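Side-chain contacts in mycobacterial cidal antitoxin MbcA (Mycobacterium tuberculosis, PDB 6FKG), which neutralizes its cognate toxin MbcT, within a type II toxin-antitoxin system, by blocking access to the toxin active site: residues S13-R18 with V61-A66; I56-V61 with D92-G97; A66-R71 with A104-M109; N75-S80 with Q100-L105. All coordinates share one frame; numbering follows the deposited sequence.

Interaction 1 of 4, residues S13-R18 with V61-A66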
loop_
_atom_site.group_PDB
_atom_site.type_symbol
_atom_site.label_atom_id
_atom_site.label_comp_id
_atom_site.label_asym_id
_atom_site.label_seq_id
_atom_site.Cartn_x
_atom_site.Cartn_y
_atom_site.Cartn_z
ATOM N N SER C 13 6.799 -35.820 0.170
ATOM C CA SER C 13 5.832 -36.826 0.595
ATOM C C SER C 13 6.286 -37.544 1.873
ATOM O O SER C 13 5.485 -37.790 2.785
ATOM C CB SER C 13 5.602 -37.831 -0.531
ATOM O OG SER C 13 4.630 -38.777 -0.156
ATOM N N GLY C 14 7.570 -37.885 1.933
ATOM C CA GLY C 14 8.124 -38.571 3.090
ATOM C C GLY C 14 7.953 -37.762 4.360
ATOM O O GLY C 14 7.570 -38.302 5.406
ATOM N N ALA C 15 8.229 -36.461 4.272
ATOM C CA ALA C 15 8.051 -35.563 5.408
ATOM C C ALA C 15 6.582 -35.541 5.872
ATOM O O ALA C 15 6.305 -35.622 7.066
ATOM C CB ALA C 15 8.528 -34.150 5.055
ATOM N N ILE C 16 5.654 -35.454 4.923
ATOM C CA ILE C 16 4.213 -35.470 5.229
ATOM C C ILE C 16 3.760 -36.753 5.920
ATOM O O ILE C 16 3.026 -36.719 6.910
ATOM C CB ILE C 16 3.360 -35.300 3.947
ATOM C CG1 ILE C 16 3.606 -33.929 3.322
ATOM C CG2 ILE C 16 1.863 -35.503 4.246
ATOM C CD1 ILE C 16 3.550 -32.795 4.308
ATOM N N GLU C 17 4.182 -37.886 5.378
ATOM C CA GLU C 17 3.728 -39.166 5.884
ATOM C C GLU C 17 4.283 -39.431 7.278
ATOM O O GLU C 17 3.608 -40.040 8.115
ATOM C CB GLU C 17 4.111 -40.290 4.920
ATOM C CG GLU C 17 3.336 -40.249 3.608
ATOM C CD GLU C 17 1.826 -40.106 3.811
ATOM O OE1 GLU C 17 1.253 -40.850 4.641
ATOM O OE2 GLU C 17 1.216 -39.243 3.139
ATOM N N ARG C 18 5.504 -38.967 7.533
ATOM C CA ARG C 18 6.113 -39.170 8.846
ATOM C C ARG C 18 5.328 -38.424 9.927
ATOM O O ARG C 18 5.276 -38.854 11.074
ATOM C CB ARG C 18 7.582 -38.734 8.841
ATOM C CG ARG C 18 8.507 -39.747 8.172
ATOM C CD ARG C 18 9.977 -39.416 8.376
ATOM N NE ARG C 18 10.371 -38.184 7.696
ATOM C CZ ARG C 18 10.761 -38.122 6.426
ATOM N NH1 ARG C 18 10.806 -39.225 5.686
ATOM N NH2 ARG C 18 11.108 -36.957 5.894
ATOM N N VAL C 61 8.660 -27.700 8.001
ATOM C CA VAL C 61 8.118 -27.678 9.350
ATOM C C VAL C 61 7.952 -29.089 9.904
ATOM O O VAL C 61 8.310 -29.354 11.056
ATOM C CB VAL C 61 6.781 -26.922 9.388
ATOM C CG1 VAL C 61 6.078 -27.173 10.691
ATOM C CG2 VAL C 61 7.036 -25.414 9.217
ATOM N N ALA C 62 7.416 -29.992 9.083
ATOM C CA ALA C 62 7.231 -31.375 9.509
ATOM C C ALA C 62 8.562 -32.018 9.905
ATOM O O ALA C 62 8.659 -32.695 10.934
ATOM C CB ALA C 62 6.580 -32.173 8.417
ATOM N N ASP C 63 9.582 -31.824 9.079
ATOM C CA ASP C 63 10.883 -32.400 9.378
ATOM C C ASP C 63 11.494 -31.773 10.628
ATOM O O ASP C 63 12.065 -32.482 11.454
ATOM C CB ASP C 63 11.829 -32.241 8.194
ATOM C CG ASP C 63 11.673 -33.351 7.174
ATOM O OD1 ASP C 63 11.053 -34.391 7.501
ATOM O OD2 ASP C 63 12.174 -33.179 6.045
ATOM N N ALA C 64 11.372 -30.455 10.773
ATOM C CA ALA C 64 11.933 -29.763 11.941
ATOM C C ALA C 64 11.241 -30.234 13.223
ATOM O O ALA C 64 11.883 -30.495 14.249
ATOM C CB ALA C 64 11.795 -28.259 11.800
ATOM N N LEU C 65 9.925 -30.325 13.148
ATOM C CA LEU C 65 9.108 -30.680 14.309
ATOM C C LEU C 65 9.471 -32.054 14.881
ATOM O O LEU C 65 9.332 -32.288 16.078
ATOM C CB LEU C 65 7.625 -30.628 13.920
ATOM C CG LEU C 65 6.579 -30.758 15.019
ATOM C CD1 LEU C 65 6.770 -29.688 16.091
ATOM C CD2 LEU C 65 5.182 -30.675 14.409
ATOM N N ALA C 66 9.980 -32.949 14.036
ATOM C CA ALA C 66 10.326 -34.304 14.485
ATOM C C ALA C 66 11.469 -34.285 15.495
ATOM O O ALA C 66 11.646 -35.222 16.274
ATOM C CB ALA C 66 10.687 -35.200 13.279
HETATM O O HOH W 1 8.101 -35.306 8.849
#

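Interaction 2 of 4, residues I56-V61 with D92-G97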
loop_
_atom_site.group_PDB
_atom_site.type_symbol
_atom_site.label_atom_id
_atom_site.label_comp_id
_atom_site.label_asym_id
_atom_site.label_seq_id
_atom_site.Cartn_x
_atom_site.Cartn_y
_atom_site.Cartn_z
ATOM N N ILE C 56 6.426 -27.164 0.204
ATOM C CA ILE C 56 7.810 -27.255 0.632
ATOM C C ILE C 56 7.969 -26.691 2.035
ATOM O O ILE C 56 8.673 -27.269 2.874
ATOM C CB ILE C 56 8.740 -26.522 -0.342
ATOM C CG1 ILE C 56 8.710 -27.240 -1.689
ATOM C CG2 ILE C 56 10.151 -26.449 0.223
ATOM C CD1 ILE C 56 9.261 -26.412 -2.837
ATOM N N GLU C 57 7.296 -25.577 2.307
ATOM C CA GLU C 57 7.377 -24.977 3.631
ATOM C C GLU C 57 6.802 -25.924 4.693
ATOM O O GLU C 57 7.342 -26.055 5.791
ATOM C CB GLU C 57 6.661 -23.634 3.636
ATOM C CG GLU C 57 7.426 -22.596 2.798
ATOM C CD GLU C 57 6.591 -21.388 2.430
ATOM O OE1 GLU C 57 5.398 -21.347 2.780
ATOM O OE2 GLU C 57 7.131 -20.466 1.783
ATOM N N LEU C 58 5.722 -26.598 4.347
ATOM C CA LEU C 58 5.131 -27.588 5.254
ATOM C C LEU C 58 6.092 -28.752 5.516
ATOM O O LEU C 58 6.209 -29.231 6.649
ATOM C CB LEU C 58 3.820 -28.101 4.678
ATOM C CG LEU C 58 3.107 -29.182 5.487
ATOM C CD1 LEU C 58 2.805 -28.707 6.924
ATOM C CD2 LEU C 58 1.820 -29.607 4.757
ATOM N N ALA C 59 6.782 -29.209 4.470
ATOM C CA ALA C 59 7.805 -30.244 4.629
ATOM C C ALA C 59 8.941 -29.775 5.549
ATOM O O ALA C 59 9.383 -30.533 6.421
ATOM C CB ALA C 59 8.359 -30.679 3.251
ATOM N N TYR C 60 9.409 -28.532 5.379
ATOM C CA TYR C 60 10.376 -27.965 6.333
ATOM C C TYR C 60 9.898 -28.119 7.770
ATOM O O TYR C 60 10.643 -28.547 8.653
ATOM C CB TYR C 60 10.613 -26.474 6.109
ATOM C CG TYR C 60 11.299 -26.099 4.813
ATOM C CD1 TYR C 60 12.030 -27.028 4.080
ATOM C CD2 TYR C 60 11.187 -24.809 4.317
ATOM C CE1 TYR C 60 12.649 -26.668 2.885
ATOM C CE2 TYR C 60 11.794 -24.441 3.131
ATOM C CZ TYR C 60 12.520 -25.370 2.416
ATOM O OH TYR C 60 13.112 -24.975 1.234
ATOM N N VAL C 61 8.660 -27.700 8.001
ATOM C CA VAL C 61 8.118 -27.678 9.350
ATOM C C VAL C 61 7.952 -29.089 9.904
ATOM O O VAL C 61 8.310 -29.354 11.056
ATOM C CB VAL C 61 6.781 -26.922 9.388
ATOM C CG1 VAL C 61 6.078 -27.173 10.691
ATOM C CG2 VAL C 61 7.036 -25.414 9.217
ATOM N N ASP C 92 -2.070 -23.234 10.534
ATOM C CA ASP C 92 -2.622 -22.020 9.951
ATOM C C ASP C 92 -1.507 -21.002 9.653
ATOM O O ASP C 92 -1.557 -20.311 8.640
ATOM C CB ASP C 92 -3.684 -21.406 10.866
ATOM C CG ASP C 92 -4.937 -22.285 10.993
ATOM O OD1 ASP C 92 -5.137 -23.202 10.162
ATOM O OD2 ASP C 92 -5.721 -22.058 11.933
ATOM N N LEU C 93 -0.490 -20.923 10.506
ATOM C CA LEU C 93 0.656 -20.066 10.174
ATOM C C LEU C 93 1.327 -20.539 8.891
ATOM O O LEU C 93 1.704 -19.726 8.028
ATOM C CB LEU C 93 1.678 -20.028 11.320
ATOM C CG LEU C 93 1.467 -18.870 12.307
ATOM C CD1 LEU C 93 0.220 -19.114 13.151
ATOM C CD2 LEU C 93 2.698 -18.662 13.189
ATOM N N VAL C 94 1.473 -21.853 8.753
ATOM C CA VAL C 94 2.128 -22.381 7.559
ATOM C C VAL C 94 1.262 -22.047 6.351
ATOM O O VAL C 94 1.763 -21.552 5.342
ATOM C CB VAL C 94 2.378 -23.903 7.649
ATOM C CG1 VAL C 94 2.877 -24.442 6.322
ATOM C CG2 VAL C 94 3.399 -24.214 8.763
ATOM N N ARG C 95 -0.041 -22.299 6.467
ATOM C CA ARG C 95 -0.984 -21.967 5.395
ATOM C C ARG C 95 -0.837 -20.515 4.947
ATOM O O ARG C 95 -0.836 -20.207 3.745
ATOM C CB ARG C 95 -2.415 -22.219 5.865
ATOM C CG ARG C 95 -3.478 -21.975 4.805
ATOM C CD ARG C 95 -4.852 -21.922 5.464
ATOM N NE ARG C 95 -4.903 -20.858 6.467
ATOM C CZ ARG C 95 -5.806 -20.800 7.438
ATOM N NH1 ARG C 95 -6.738 -21.740 7.531
ATOM N NH2 ARG C 95 -5.779 -19.804 8.312
ATOM N N ASP C 96 -0.690 -19.624 5.922
ATOM C CA ASP C 96 -0.718 -18.194 5.654
ATOM C C ASP C 96 0.663 -17.578 5.415
ATOM O O ASP C 96 0.806 -16.357 5.425
ATOM C CB ASP C 96 -1.426 -17.476 6.808
ATOM C CG ASP C 96 -2.894 -17.884 6.922
ATOM O OD1 ASP C 96 -3.417 -18.444 5.938
ATOM O OD2 ASP C 96 -3.525 -17.643 7.975
ATOM N N GLY C 97 1.668 -18.414 5.183
ATOM C CA GLY C 97 2.984 -17.914 4.808
ATOM C C GLY C 97 3.948 -17.628 5.946
ATOM O O GLY C 97 5.060 -17.149 5.716
HETATM O O HOH W 2 4.324 -20.695 5.243
#

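Interaction 3 of 4, residues A66-R71 with A104-M109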
loop_
_atom_site.group_PDB
_atom_site.type_symbol
_atom_site.label_atom_id
_atom_site.label_comp_id
_atom_site.label_asym_id
_atom_site.label_seq_id
_atom_site.Cartn_x
_atom_site.Cartn_y
_atom_site.Cartn_z
ATOM N N ALA C 66 9.980 -32.949 14.036
ATOM C CA ALA C 66 10.326 -34.304 14.485
ATOM C C ALA C 66 11.469 -34.285 15.495
ATOM O O ALA C 66 11.646 -35.222 16.274
ATOM C CB ALA C 66 10.687 -35.200 13.279
ATOM N N GLU C 67 12.254 -33.215 15.494
ATOM C CA GLU C 67 13.335 -33.105 16.460
ATOM C C GLU C 67 12.829 -32.922 17.897
ATOM O O GLU C 67 13.541 -33.218 18.849
ATOM C CB GLU C 67 14.270 -31.942 16.094
ATOM C CG GLU C 67 15.583 -31.976 16.885
ATOM C CD GLU C 67 16.504 -30.781 16.610
ATOM O OE1 GLU C 67 16.098 -29.869 15.855
ATOM O OE2 GLU C 67 17.640 -30.766 17.154
ATOM N N VAL C 68 11.606 -32.423 18.065
ATOM C CA VAL C 68 11.193 -31.967 19.392
ATOM C C VAL C 68 9.922 -32.653 19.885
ATOM O O VAL C 68 9.626 -32.599 21.073
ATOM C CB VAL C 68 10.991 -30.427 19.430
ATOM C CG1 VAL C 68 12.305 -29.713 19.129
ATOM C CG2 VAL C 68 9.930 -29.967 18.424
ATOM N N LEU C 69 9.165 -33.287 18.991
ATOM C CA LEU C 69 7.978 -34.051 19.425
ATOM C C LEU C 69 7.840 -35.365 18.689
ATOM O O LEU C 69 8.074 -35.427 17.490
ATOM C CB LEU C 69 6.696 -33.259 19.209
ATOM C CG LEU C 69 6.459 -32.040 20.084
ATOM C CD1 LEU C 69 5.241 -31.314 19.536
ATOM C CD2 LEU C 69 6.272 -32.460 21.555
ATOM N N PRO C 70 7.410 -36.415 19.398
ATOM C CA PRO C 70 7.174 -37.661 18.671
ATOM C C PRO C 70 5.958 -37.506 17.748
ATOM O O PRO C 70 5.169 -36.575 17.920
ATOM C CB PRO C 70 6.915 -38.681 19.794
ATOM C CG PRO C 70 6.372 -37.862 20.916
ATOM C CD PRO C 70 7.078 -36.525 20.831
ATOM N N ARG C 71 5.832 -38.417 16.789
ATOM C CA ARG C 71 4.811 -38.375 15.742
ATOM C C ARG C 71 3.393 -37.979 16.180
ATOM O O ARG C 71 2.839 -37.003 15.669
ATOM C CB ARG C 71 4.742 -39.744 15.068
ATOM C CG ARG C 71 3.694 -39.847 13.978
ATOM C CD ARG C 71 3.460 -41.301 13.607
ATOM N NE ARG C 71 2.620 -41.420 12.421
ATOM C CZ ARG C 71 1.304 -41.236 12.417
ATOM N NH1 ARG C 71 0.668 -40.916 13.544
ATOM N NH2 ARG C 71 0.622 -41.365 11.283
ATOM N N ALA C 104 11.053 -21.017 13.925
ATOM C CA ALA C 104 11.730 -20.335 15.024
ATOM C C ALA C 104 11.231 -20.881 16.369
ATOM O O ALA C 104 12.040 -21.156 17.276
ATOM C CB ALA C 104 11.532 -18.804 14.930
ATOM N N LEU C 105 9.916 -21.067 16.501
ATOM C CA LEU C 105 9.381 -21.680 17.728
ATOM C C LEU C 105 9.965 -23.098 17.946
ATOM O O LEU C 105 10.373 -23.442 19.048
ATOM C CB LEU C 105 7.843 -21.730 17.697
ATOM C CG LEU C 105 7.179 -22.516 18.845
ATOM C CD1 LEU C 105 7.653 -22.021 20.199
ATOM C CD2 LEU C 105 5.655 -22.440 18.765
ATOM N N ILE C 106 10.041 -23.908 16.894
ATOM C CA ILE C 106 10.609 -25.256 17.015
ATOM C C ILE C 106 12.068 -25.203 17.479
ATOM O O ILE C 106 12.504 -25.984 18.335
ATOM C CB ILE C 106 10.462 -26.020 15.680
ATOM C CG1 ILE C 106 8.978 -26.332 15.449
ATOM C CG2 ILE C 106 11.318 -27.290 15.651
ATOM C CD1 ILE C 106 8.642 -26.741 13.994
ATOM N N ASP C 107 12.825 -24.247 16.958
ATOM C CA ASP C 107 14.204 -24.063 17.411
ATOM C C ASP C 107 14.284 -23.698 18.896
ATOM O O ASP C 107 15.145 -24.202 19.618
ATOM C CB ASP C 107 14.891 -22.978 16.581
ATOM C CG ASP C 107 15.638 -23.543 15.411
ATOM O OD1 ASP C 107 16.203 -24.647 15.555
ATOM O OD2 ASP C 107 15.675 -22.879 14.355
ATOM N N ALA C 108 13.376 -22.836 19.351
ATOM C CA ALA C 108 13.315 -22.481 20.767
ATOM C C ALA C 108 12.958 -23.707 21.615
ATOM O O ALA C 108 13.534 -23.918 22.672
ATOM C CB ALA C 108 12.307 -21.328 21.008
ATOM N N MET C 109 12.040 -24.528 21.125
ATOM C CA MET C 109 11.688 -25.780 21.802
ATOM C C MET C 109 12.898 -26.703 21.929
ATOM O O MET C 109 13.167 -27.276 22.988
ATOM C CB MET C 109 10.564 -26.475 21.039
ATOM C CG MET C 109 9.262 -25.693 21.102
ATOM S SD MET C 109 8.032 -26.363 19.984
ATOM C CE MET C 109 7.746 -27.955 20.757
#

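Interaction 4 of 4, residues N75-S80 with Q100-L105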
loop_
_atom_site.group_PDB
_atom_site.type_symbol
_atom_site.label_atom_id
_atom_site.label_comp_id
_atom_site.label_asym_id
_atom_site.label_seq_id
_atom_site.Cartn_x
_atom_site.Cartn_y
_atom_site.Cartn_z
ATOM N N ASN C 75 1.686 -34.324 15.402
ATOM C CA ASN C 75 0.480 -34.172 14.617
ATOM C C ASN C 75 -0.561 -33.283 15.321
ATOM O O ASN C 75 -1.058 -32.324 14.745
ATOM C CB ASN C 75 -0.096 -35.551 14.322
ATOM C CG ASN C 75 -1.317 -35.490 13.444
ATOM O OD1 ASN C 75 -2.379 -35.054 13.874
ATOM N ND2 ASN C 75 -1.182 -35.963 12.213
ATOM N N VAL C 76 -0.885 -33.615 16.566
ATOM C CA VAL C 76 -1.793 -32.797 17.370
ATOM C C VAL C 76 -1.319 -31.341 17.472
ATOM O O VAL C 76 -2.106 -30.393 17.384
ATOM C CB VAL C 76 -1.930 -33.373 18.797
ATOM C CG1 VAL C 76 -2.755 -32.442 19.684
ATOM C CG2 VAL C 76 -2.531 -34.795 18.755
ATOM N N TRP C 77 -0.026 -31.172 17.687
ATOM C CA TRP C 77 0.572 -29.832 17.839
ATOM C C TRP C 77 0.310 -28.918 16.641
ATOM O O TRP C 77 0.075 -27.714 16.802
ATOM C CB TRP C 77 2.077 -29.982 18.051
ATOM C CG TRP C 77 2.837 -28.740 18.346
ATOM C CD1 TRP C 77 3.067 -28.192 19.583
ATOM C CD2 TRP C 77 3.547 -27.919 17.399
ATOM N NE1 TRP C 77 3.863 -27.064 19.453
ATOM C CE2 TRP C 77 4.160 -26.877 18.127
ATOM C CE3 TRP C 77 3.693 -27.948 16.006
ATOM C CZ2 TRP C 77 4.926 -25.880 17.510
ATOM C CZ3 TRP C 77 4.464 -26.958 15.394
ATOM C CH2 TRP C 77 5.071 -25.945 16.146
ATOM N N MET C 78 0.334 -29.494 15.440
ATOM C CA MET C 78 0.103 -28.710 14.227
ATOM C C MET C 78 -1.273 -28.066 14.249
ATOM O O MET C 78 -1.441 -26.977 13.698
ATOM C CB MET C 78 0.242 -29.576 12.968
ATOM C CG MET C 78 1.647 -30.036 12.675
ATOM S SD MET C 78 2.717 -28.684 12.164
ATOM C CE MET C 78 1.933 -28.179 10.640
ATOM N N PHE C 79 -2.244 -28.706 14.913
ATOM C CA PHE C 79 -3.623 -28.215 14.856
ATOM C C PHE C 79 -4.132 -27.685 16.189
ATOM O O PHE C 79 -5.329 -27.443 16.364
ATOM C CB PHE C 79 -4.536 -29.326 14.322
ATOM C CG PHE C 79 -4.059 -29.877 13.011
ATOM C CD1 PHE C 79 -4.210 -29.137 11.850
ATOM C CD2 PHE C 79 -3.401 -31.098 12.948
ATOM C CE1 PHE C 79 -3.736 -29.612 10.645
ATOM C CE2 PHE C 79 -2.930 -31.583 11.745
ATOM C CZ PHE C 79 -3.093 -30.841 10.591
ATOM N N SER C 80 -3.212 -27.476 17.122
ATOM C CA SER C 80 -3.576 -26.970 18.435
ATOM C C SER C 80 -3.256 -25.497 18.539
ATOM O O SER C 80 -2.121 -25.093 18.270
ATOM C CB SER C 80 -2.842 -27.731 19.534
ATOM O OG SER C 80 -3.159 -29.112 19.499
ATOM N N GLN C 100 8.205 -19.400 8.820
ATOM C CA GLN C 100 9.479 -19.059 9.458
ATOM C C GLN C 100 9.288 -18.912 10.962
ATOM O O GLN C 100 10.139 -19.340 11.740
ATOM C CB GLN C 100 10.075 -17.786 8.853
ATOM C CG GLN C 100 10.820 -18.023 7.549
ATOM C CD GLN C 100 12.172 -18.697 7.767
ATOM O OE1 GLN C 100 12.592 -18.931 8.905
ATOM N NE2 GLN C 100 12.864 -18.998 6.676
ATOM N N ARG C 101 8.156 -18.337 11.367
ATOM C CA ARG C 101 7.869 -18.170 12.792
ATOM C C ARG C 101 7.711 -19.522 13.460
ATOM O O ARG C 101 8.129 -19.721 14.606
ATOM C CB ARG C 101 6.594 -17.335 13.005
ATOM C CG ARG C 101 6.221 -17.128 14.488
ATOM C CD ARG C 101 6.725 -15.793 14.996
ATOM N NE ARG C 101 6.573 -15.602 16.439
ATOM C CZ ARG C 101 5.419 -15.354 17.063
ATOM N NH1 ARG C 101 4.276 -15.284 16.377
ATOM N NH2 ARG C 101 5.405 -15.194 18.385
ATOM N N VAL C 102 7.072 -20.449 12.751
ATOM C CA VAL C 102 6.900 -21.806 13.262
ATOM C C VAL C 102 8.253 -22.509 13.432
ATOM O O VAL C 102 8.506 -23.163 14.441
ATOM C CB VAL C 102 5.991 -22.641 12.332
ATOM C CG1 VAL C 102 5.826 -24.051 12.883
ATOM C CG2 VAL C 102 4.631 -21.949 12.156
ATOM N N LEU C 103 9.127 -22.390 12.436
ATOM C CA LEU C 103 10.479 -22.940 12.548
ATOM C C LEU C 103 11.249 -22.316 13.712
ATOM O O LEU C 103 12.024 -23.005 14.396
ATOM C CB LEU C 103 11.268 -22.727 11.248
ATOM C CG LEU C 103 10.753 -23.505 10.027
ATOM C CD1 LEU C 103 11.632 -23.214 8.795
ATOM C CD2 LEU C 103 10.704 -25.010 10.327
ATOM N N ALA C 104 11.053 -21.017 13.925
ATOM C CA ALA C 104 11.730 -20.335 15.024
ATOM C C ALA C 104 11.231 -20.881 16.369
ATOM O O ALA C 104 12.040 -21.156 17.276
ATOM C CB ALA C 104 11.532 -18.804 14.930
ATOM N N LEU C 105 9.916 -21.067 16.501
ATOM C CA LEU C 105 9.381 -21.680 17.728
ATOM C C LEU C 105 9.965 -23.098 17.946
ATOM O O LEU C 105 10.373 -23.442 19.048
ATOM C CB LEU C 105 7.843 -21.730 17.697
ATOM C CG LEU C 105 7.179 -22.516 18.845
ATOM C CD1 LEU C 105 7.653 -22.021 20.199
ATOM C CD2 LEU C 105 5.655 -22.440 18.765
#

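Interaction 1 of 4, residues S13-R18 with V61-A66
A15 and R18 meet A62 and D63 in a helix-helix contact that sets helix 7-19 against the C-terminal part of helix 52-65 in this all-helical antitoxin. Over these short segments the axes come within 8.8 Å and cross at 53°, and A15 and D63 bring their CA atoms to 5.8 Å. With alanines facing each other the helices can come this close: the CB of A15 stands 4.4 Å from the CB of A62, and the A62 methyl also lies against the carbonyl oxygen of A15. A15 also rests on A59, and I16 packs on L58 of the same helix 52-65.

Toward the surface the chemistry becomes polar. The arginine chain of R18 bends at chi3, which folds its guanidinium back over its own helix; the carbonyl oxygen of G14 lies 3.3 Å from the guanidinium plane, over its centre. From there the edge of the group faces D63, whose carboxylate is nearly coplanar with it, 16° apart. D63 also packs against H139 of an MbcT chain, so the salt bridge sits next to the toxin interface. A water donates to the carbonyl oxygen of A15 and, weakly, to D63 OD1. That same OD1 receives R18 NH2 at 3.0 Å on its syn lone pair, with an almost straight N-H...O angle of 177°.

Interaction 2 of 4, residues I56-V61 with D92-G97
Helix 52-65, through L58 and V61, faces the last turn of helix 90-95 and the residues that end it, with the CA atoms of L58 and V94 6.4 Å apart; G97, at positive phi, is the C-prime residue of the Schellman motif that closes the shorter helix.

V94 carries the apolar part with both of its methyls. CG1, anti to the backbone N (chi1 172°), is directed onto the backbone of L58, 4.0 Å from the L58 CA and 4.1 Å from the L58 CB. The other branch goes to V61: V94 CG2 and V61 CG2 approach tip to tip at 3.9 Å. I29 of helix 23-30 packs on both L58 and V94, and V102 of helix 99-110 on V61, making this a meeting point of several helices in the buried interior.

E57 joins the two segments by way of water. A single molecule donates to E57 OE1 at 2.8 Å and to the V94 carbonyl oxygen at 2.7 Å. The carboxylate is also held within its own helix, OE1 by a salt bridge to R54 and OE2 by a hydrogen bond from Q53. With the positive charge of R54 beside it and donors on both oxygens, this buried glutamate is probably ionised; the water, donating to both sides, then bridges two acceptors that could not bond each other directly.

Interaction 3 of 4, residues A66-R71 with A104-M109
V68 and L69 lie in the irregular linker between helices 52-65 and 71-78 and run past the helical segment 104-109, with the CA atoms of V68 and M109 6.7 Å apart. P70 follows as the N-cap residue of the next helix.

V68 is the main point of contact, and its two methyls divide the work. CG1 sits 3.8 Å from the carbonyl oxygen of I106 and 4.1 Å from the CB of M109, so it meets the helix backbone and the root of a side chain. CG2 lies between the backbone N and the carbonyl carbon of its own residue, and from there it touches the CG2 of I106 at 4.1 Å and the CE of M109 at 3.8 Å. The valine crosses both I106 and M109 at about a right angle. M109 bends at chi3 (66°), which turns its terminal methyl toward V68 CG2 and also, at 4.3 Å from CE, toward the CG of L69.

These residues belong to the Xre/MbcA/ParS C-terminal toxin-binding domain, and the contact lies against the toxin. L69, I106 and M109 all pack on W77 of helix 71-78, while the V68 carbonyl oxygen is hydrogen-bonded to Y89 of an MbcT chain. Beside the apolar patch, E67 OE1 and D107 OD1 are 5.2 Å apart; their like charges are probably offset by R33 of that MbcT chain, which forms salt bridges to both E67 and D107, and D107 OD2 has a further salt bridge to its R43.

Interaction 4 of 4, residues N75-S80 with Q100-L105
W77 of helix 71-78 inserts its indole between this helix and helix 99-110, where V102 and L105 receive it, in the C-terminal toxin-binding domain of the Xre/MbcA/ParS family. The tight part of the contact is the six-membered half of that ring system. The CG of W77 is anti to the backbone N (chi1 -175°), which extends the indole away from its own helix and across to the next. The ring is met at its edge, near its plane: V102 CG1 approaches CH2 of W77 at 3.8 Å and CZ3 at 4.1 Å. W77 and both aliphatic side chains run past one another in opposite directions. L65 of helix 52-65 also packs on W77, and A77 of an MbcT chain touches it as well.

Away from the indole the two segments part, and the more exposed residues turn to other partners. On helix 99-110, R101 forms a salt bridge with E86 and lies on F44 of an MbcT chain. Just past the C-terminal end of helix 71-78, S80 OG donates to the carbonyl oxygen of V76 at 2.7 Å, from 55° above the carbonyl plane, while F79 N reaches the same oxygen from the opposite face. Back in the packed interior, the nearest atoms of the whole contact are CD2 of L105 and CZ2 of W77, 3.7 Å apart.

In the fold
Helix 52-65 serves interactions 1 and 2, and helix 99-110 serves 3 and 4; V61 falls within both segments of helix 52-65 but takes part only in interaction 2, and A64 packs on L103 to join the two helices. Interactions 2 and 4 lie in the buried interior, one joined by aliphatic contacts and a water bridge, the other by an aromatic edge. Interaction 1 is only partly buried and adds a salt bridge to its alanine packing. Interaction 3, its centre about 13 Å from the chain centre, is buried yet more peripheral; its contacts are apolar, while charged residues of its segments turn to MbcT. W77 ties it to interaction 4.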